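Local coordinates for putative uncharacterized protein PH0594 (Pyrococcus horikoshii, PDB 4HXF) that is an acylaminoacyl peptidase, probably a serine protease of the prolyl oligopeptidase family, that self-assembles into a hexamer and selects its substrates through that multimerization, at residues D261-Q266 / T277-G282; S283-L288 / I296-H301. All blocks are in the same frame, centred on the assembly; numbering follows the deposited sequence. Where two conformers were deposited one is given.

Contact 1 (D261-Q266 / T277-G282); sequences DREVAQ and TLFEEG. With MG (magnesium ion), chain D.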
loop_
_atom_site.group_PDB
_atom_site.type_symbol
_atom_site.label_atom_id
_atom_site.label_comp_id
_atom_site.label_asym_id
_atom_site.label_seq_id
_atom_site.Cartn_x
_atom_site.Cartn_y
_atom_site.Cartn_z
ATOM N N ASP A 261 -38.090 34.466 35.482
ATOM C CA ASP A 261 -37.788 33.164 36.139
ATOM C C ASP A 261 -37.783 32.008 35.087
ATOM O O ASP A 261 -38.596 31.058 35.162
ATOM C CB ASP A 261 -38.793 32.847 37.260
ATOM C CG ASP A 261 -38.441 31.623 38.087
ATOM O OD1 ASP A 261 -37.333 31.132 38.022
ATOM O OD2 ASP A 261 -39.358 31.240 38.835
ATOM N N ARG A 262 -36.897 32.153 34.129
ATOM C CA ARG A 262 -36.684 31.158 33.055
ATOM C C ARG A 262 -35.163 31.083 32.805
ATOM O O ARG A 262 -34.348 31.999 33.096
ATOM C CB ARG A 262 -37.432 31.584 31.823
ATOM C CG ARG A 262 -38.926 31.534 31.986
ATOM C CD ARG A 262 -39.483 30.126 32.113
ATOM N NE ARG A 262 -40.930 30.147 32.088
ATOM C CZ ARG A 262 -41.722 30.262 33.163
ATOM N NH1 ARG A 262 -41.186 30.525 34.359
ATOM N NH2 ARG A 262 -43.035 30.227 33.008
ATOM N N GLU A 263 -34.734 29.936 32.292
ATOM C CA GLU A 263 -33.305 29.715 32.057
ATOM C C GLU A 263 -32.894 30.200 30.639
ATOM O O GLU A 263 -33.588 29.909 29.637
ATOM C CB GLU A 263 -33.007 28.265 32.198
ATOM C CG GLU A 263 -31.506 27.978 31.949
ATOM C CD GLU A 263 -31.062 26.633 32.492
ATOM O OE1 GLU A 263 -31.481 25.582 32.012
ATOM O OE2 GLU A 263 -30.199 26.708 33.387
ATOM N N VAL A 264 -31.743 30.833 30.529
ATOM C CA VAL A 264 -31.099 31.207 29.254
ATOM C C VAL A 264 -30.442 29.979 28.638
ATOM O O VAL A 264 -29.689 29.214 29.252
ATOM C CB VAL A 264 -30.079 32.393 29.412
ATOM C CG1 VAL A 264 -29.347 32.689 28.063
ATOM C CG2 VAL A 264 -30.749 33.669 29.967
ATOM N N ALA A 265 -30.772 29.786 27.339
ATOM C CA ALA A 265 -30.187 28.710 26.572
ATOM C C ALA A 265 -28.859 29.177 25.932
ATOM O O ALA A 265 -27.881 28.420 26.059
ATOM C CB ALA A 265 -31.160 28.161 25.483
ATOM N N GLN A 266 -28.836 30.360 25.309
ATOM C CA GLN A 266 -27.670 30.836 24.614
ATOM C C GLN A 266 -27.739 32.306 24.677
ATOM O O GLN A 266 -28.806 32.868 24.733
ATOM C CB GLN A 266 -27.724 30.317 23.154
ATOM C CG GLN A 266 -26.683 30.757 22.186
ATOM C CD GLN A 266 -26.791 30.033 20.807
ATOM O OE1 GLN A 266 -27.686 29.154 20.603
ATOM N NE2 GLN A 266 -25.878 30.399 19.853
ATOM N N THR A 277 -31.732 33.410 24.014
ATOM C CA THR A 277 -32.855 32.549 23.976
ATOM C C THR A 277 -33.192 32.023 25.353
ATOM O O THR A 277 -32.303 31.900 26.213
ATOM C CB THR A 277 -32.592 31.324 23.080
ATOM O OG1 THR A 277 -31.280 30.766 23.329
ATOM C CG2 THR A 277 -32.620 31.831 21.558
ATOM N N LEU A 278 -34.452 31.716 25.580
ATOM C CA LEU A 278 -34.953 31.132 26.837
ATOM C C LEU A 278 -35.723 29.924 26.617
ATOM O O LEU A 278 -36.447 29.784 25.599
ATOM C CB LEU A 278 -35.966 32.104 27.513
ATOM C CG LEU A 278 -35.579 33.520 27.920
ATOM C CD1 LEU A 278 -36.744 34.402 28.463
ATOM C CD2 LEU A 278 -34.469 33.372 29.005
ATOM N N PHE A 279 -35.634 29.025 27.586
ATOM C CA PHE A 279 -36.430 27.792 27.618
ATOM C C PHE A 279 -37.779 28.155 28.235
ATOM O O PHE A 279 -37.897 28.611 29.399
ATOM C CB PHE A 279 -35.794 26.718 28.459
ATOM C CG PHE A 279 -34.539 26.143 27.953
ATOM C CD1 PHE A 279 -33.344 26.613 28.451
ATOM C CD2 PHE A 279 -34.515 25.044 27.100
ATOM C CE1 PHE A 279 -32.133 26.085 28.129
ATOM C CE2 PHE A 279 -33.271 24.529 26.717
ATOM C CZ PHE A 279 -32.072 25.085 27.208
ATOM N N GLU A 280 -38.847 28.008 27.461
ATOM C CA GLU A 280 -40.174 28.448 27.884
ATOM C C GLU A 280 -41.278 27.435 27.444
ATOM O O GLU A 280 -41.683 27.450 26.276
ATOM C CB GLU A 280 -40.551 29.798 27.300
ATOM C CG GLU A 280 -39.700 30.974 27.746
ATOM C CD GLU A 280 -40.182 32.285 27.216
ATOM O OE1 GLU A 280 -39.865 32.644 26.125
ATOM O OE2 GLU A 280 -40.933 32.931 27.926
ATOM N N GLU A 281 -41.760 26.647 28.376
ATOM C CA GLU A 281 -42.921 25.753 28.247
ATOM C C GLU A 281 -42.971 25.032 26.917
ATOM O O GLU A 281 -43.972 25.031 26.187
ATOM C CB GLU A 281 -44.207 26.587 28.451
ATOM C CG GLU A 281 -44.171 27.475 29.692
ATOM C CD GLU A 281 -43.625 28.900 29.393
ATOM O OE1 GLU A 281 -43.948 29.412 28.336
ATOM O OE2 GLU A 281 -42.806 29.486 30.168
ATOM N N GLY A 282 -41.849 24.422 26.605
ATOM C CA GLY A 282 -41.696 23.638 25.363
ATOM C C GLY A 282 -41.064 24.299 24.165
ATOM O O GLY A 282 -40.699 23.603 23.239
HETATM MG MG MG D . -28.484 25.466 33.426
HETATM O O HOH W 1 -36.682 27.962 31.868
HETATM O O HOH W 2 -29.635 23.909 32.692
HETATM O O HOH W 3 -30.558 28.906 21.466
HETATM O O HOH W 4 -28.944 24.924 35.370
HETATM O O HOH W 5 -26.760 24.173 33.620
HETATM O O HOH W 6 -27.977 26.004 31.376
#
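The antiparallel hairpin of strands 264-270 and 273-280, part of a four-stranded propeller blade, opens here beside a magnesium site. Val264 and Leu278 form a non-hydrogen-bonded pair, and their CG2 and CD2 methyls touch at 3.9 Å. Phe279 N bonds to Glu263 O, and Ala265 N to Thr277 O. Beyond the first of these bonds the strands part, and water 1 bridges Glu263 N and Phe279 O. The Phe279 ring lies alongside the Glu263 side chain and points the same way. Ala265 CB approaches Phe279 CE1 obliquely at 3.5 Å. Glu263 CG is anti to the backbone N (chi1 180°) and the chain runs on extended, which carries OE2 to the magnesium ion at 2.1 Å. Asp244 and four waters complete the shell. Glu263 OE1 takes a hydrogen bond from metal-bound water 2 and another from Asn419, which should fix the carboxylate's rotation. At the far end Arg262 bends at chi2 (-68°) and crosses Glu281 at about a right angle. Its NH1 also bonds to Asp261 O. Arg262 grips one oxygen side-on: its NE lies 2.8 Å and its NH2 2.9 Å from Glu281 OE2, with the guanidinium and carboxylate planes 69° apart.

Contact 2 (S283-L288 / I296-H301); sequences SVNLYL and IAKGKH
Leu286 packs against Ile296 and Ala297 where the edge of the propeller blade ends in a classic beta bulge. Leu286 CG meets Ile296 CB, and Leu286 CB lies 4.1 Å from Ala297 CB. Ile303 and Phe306 of strand 302-308 also touch Leu286, so this apolar patch faces the next blade. Two successive amides, Ile296 N (2.9 Å) and Ala297 N (3.0 Å), bond to Leu286 O from the same face of its plane. Ala297 O also takes two donors, but from opposite faces: Leu286 N and His301 NE2. The His301 ring turns back over its own loop because CG sits between the backbone N and the carbonyl carbon (chi1 61°). Gly299 N sits above one ring face, offset toward the rim, and Val284 O is at the ring edge. The same Gly299 N bonds to Asn285 OD1 at 3.0 Å, from above the amide plane, while Ser283 OG donates to Gly299 O at 2.6 Å. Outermost, water 7 links Lys298 NZ to Tyr287 OH, which also bonds to Glu280. Past the bulge, the Asn285 and Ser283 bonds to Gly299 stand beside a single backbone bond, Val284 N to His301 O, holding a loop that is no longer a regular strand.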
loop_
_atom_site.group_PDB
_atom_site.type_symbol
_atom_site.label_atom_id
_atom_site.label_comp_id
_atom_site.label_asym_id
_atom_site.label_seq_id
_atom_site.Cartn_x
_atom_site.Cartn_y
_atom_site.Cartn_z
ATOM N N SER A 283 -40.911 25.604 24.181
ATOM C CA SER A 283 -40.305 26.389 23.128
ATOM C C SER A 283 -38.913 26.841 23.608
ATOM O O SER A 283 -38.635 26.947 24.855
ATOM C CB SER A 283 -41.193 27.603 22.856
ATOM O OG SER A 283 -42.446 27.171 22.338
ATOM N N VAL A 284 -38.058 27.183 22.652
ATOM C CA VAL A 284 -36.835 27.927 22.935
ATOM C C VAL A 284 -36.988 29.211 22.087
ATOM O O VAL A 284 -36.945 29.135 20.857
ATOM C CB VAL A 284 -35.547 27.185 22.697
ATOM C CG1 VAL A 284 -34.329 28.071 22.812
ATOM C CG2 VAL A 284 -35.479 25.958 23.605
ATOM N N ASN A 285 -37.151 30.337 22.749
ATOM C CA ASN A 285 -37.584 31.590 22.127
ATOM C C ASN A 285 -36.473 32.627 22.156
ATOM O O ASN A 285 -35.725 32.657 23.140
ATOM C CB ASN A 285 -38.823 32.167 22.828
ATOM C CG ASN A 285 -40.074 31.308 22.652
ATOM O OD1 ASN A 285 -40.327 30.789 21.542
ATOM N ND2 ASN A 285 -40.804 31.107 23.770
ATOM N N LEU A 286 -36.351 33.438 21.123
ATOM C CA LEU A 286 -35.323 34.506 20.925
ATOM C C LEU A 286 -35.814 35.900 21.289
ATOM O O LEU A 286 -36.913 36.351 20.919
ATOM C CB LEU A 286 -34.852 34.526 19.432
ATOM C CG LEU A 286 -33.736 35.537 19.067
ATOM C CD1 LEU A 286 -32.417 35.211 19.854
ATOM C CD2 LEU A 286 -33.450 35.398 17.566
ATOM N N TYR A 287 -34.977 36.549 22.099
ATOM C CA TYR A 287 -35.171 37.892 22.601
ATOM C C TYR A 287 -33.904 38.713 22.377
ATOM O O TYR A 287 -32.843 38.187 22.117
ATOM C CB TYR A 287 -35.426 37.830 24.133
ATOM C CG TYR A 287 -36.683 37.090 24.506
ATOM C CD1 TYR A 287 -36.668 35.749 24.697
ATOM C CD2 TYR A 287 -37.913 37.710 24.560
ATOM C CE1 TYR A 287 -37.833 35.071 25.011
ATOM C CE2 TYR A 287 -39.117 37.023 24.815
ATOM C CZ TYR A 287 -39.033 35.676 25.083
ATOM O OH TYR A 287 -40.197 35.025 25.376
ATOM N N LEU A 288 -34.096 40.023 22.554
ATOM C CA LEU A 288 -33.049 41.028 22.588
ATOM C C LEU A 288 -33.179 41.808 23.914
ATOM O O LEU A 288 -34.276 42.064 24.367
ATOM C CB LEU A 288 -33.267 42.032 21.388
ATOM C CG LEU A 288 -32.879 43.522 21.583
ATOM C CD1 LEU A 288 -31.363 43.530 21.447
ATOM C CD2 LEU A 288 -33.474 44.498 20.619
ATOM N N ILE A 296 -38.269 38.719 19.924
ATOM C CA ILE A 296 -37.880 38.632 18.522
ATOM C C ILE A 296 -38.547 37.453 17.797
ATOM O O ILE A 296 -39.251 37.659 16.826
ATOM C CB ILE A 296 -36.370 38.531 18.278
ATOM C CG1 ILE A 296 -35.606 39.609 19.017
ATOM C CG2 ILE A 296 -36.137 38.718 16.811
ATOM C CD1 ILE A 296 -35.903 40.980 18.426
ATOM N N ALA A 297 -38.411 36.220 18.284
ATOM C CA ALA A 297 -38.970 35.045 17.632
ATOM C C ALA A 297 -39.476 34.147 18.734
ATOM O O ALA A 297 -38.696 33.331 19.310
ATOM C CB ALA A 297 -37.931 34.344 16.701
ATOM N N LYS A 298 -40.773 34.253 18.958
ATOM C CA LYS A 298 -41.424 33.451 20.014
ATOM C C LYS A 298 -42.495 32.661 19.334
ATOM O O LYS A 298 -43.304 33.238 18.555
ATOM C CB LYS A 298 -41.993 34.409 21.074
ATOM C CG LYS A 298 -42.865 33.716 22.117
ATOM C CD LYS A 298 -43.312 34.604 23.271
ATOM C CE LYS A 298 -44.261 33.828 24.206
ATOM N NZ LYS A 298 -45.034 34.842 25.022
ATOM N N GLY A 299 -42.578 31.384 19.577
ATOM C CA GLY A 299 -43.698 30.575 18.997
ATOM C C GLY A 299 -43.497 29.133 19.385
ATOM O O GLY A 299 -42.699 28.778 20.299
ATOM N N LYS A 300 -44.238 28.268 18.680
ATOM C CA LYS A 300 -44.117 26.809 18.882
ATOM C C LYS A 300 -42.913 26.302 18.114
ATOM O O LYS A 300 -43.022 25.670 17.033
ATOM C CB LYS A 300 -45.414 26.120 18.423
ATOM C CG LYS A 300 -46.613 26.480 19.277
ATOM C CD LYS A 300 -47.799 25.624 18.788
ATOM C CE LYS A 300 -48.882 25.331 19.854
ATOM N NZ LYS A 300 -49.473 23.891 19.720
ATOM N N HIS A 301 -41.710 26.570 18.655
ATOM C CA HIS A 301 -40.464 26.302 17.922
ATOM C C HIS A 301 -39.301 26.273 18.877
ATOM O O HIS A 301 -39.446 26.648 20.049
ATOM C CB HIS A 301 -40.229 27.342 16.821
ATOM C CG HIS A 301 -40.078 28.767 17.300
ATOM N ND1 HIS A 301 -40.614 29.826 16.604
ATOM C CD2 HIS A 301 -39.344 29.324 18.346
ATOM C CE1 HIS A 301 -40.266 30.961 17.241
ATOM N NE2 HIS A 301 -39.486 30.640 18.320
HETATM O O HOH W 7 -42.739 36.224 25.805
#

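In the fold
Both contacts belong to one four-stranded blade. Contact 1 pairs its first two strands. Contact 2 joins the third strand to the loop that follows the fourth and leads into strand 302-308. The middle strands, 273-280 and 283-289, are neighbours, so the contacts meet: Leu278 N bonds to Asn285 O, and Leu278 CD1 packs on Tyr287 CE1. Each is partly buried. Contact 1 lies nearer the centre of the chain, beside the magnesium ion, with the Glu263 side chain about 10 Å from the bound inhibitor; it carries a metal bond and a salt bridge. Contact 2 has neither, and relies on shared carbonyls and side-chain bonds to backbone atoms, with two exposed lysines.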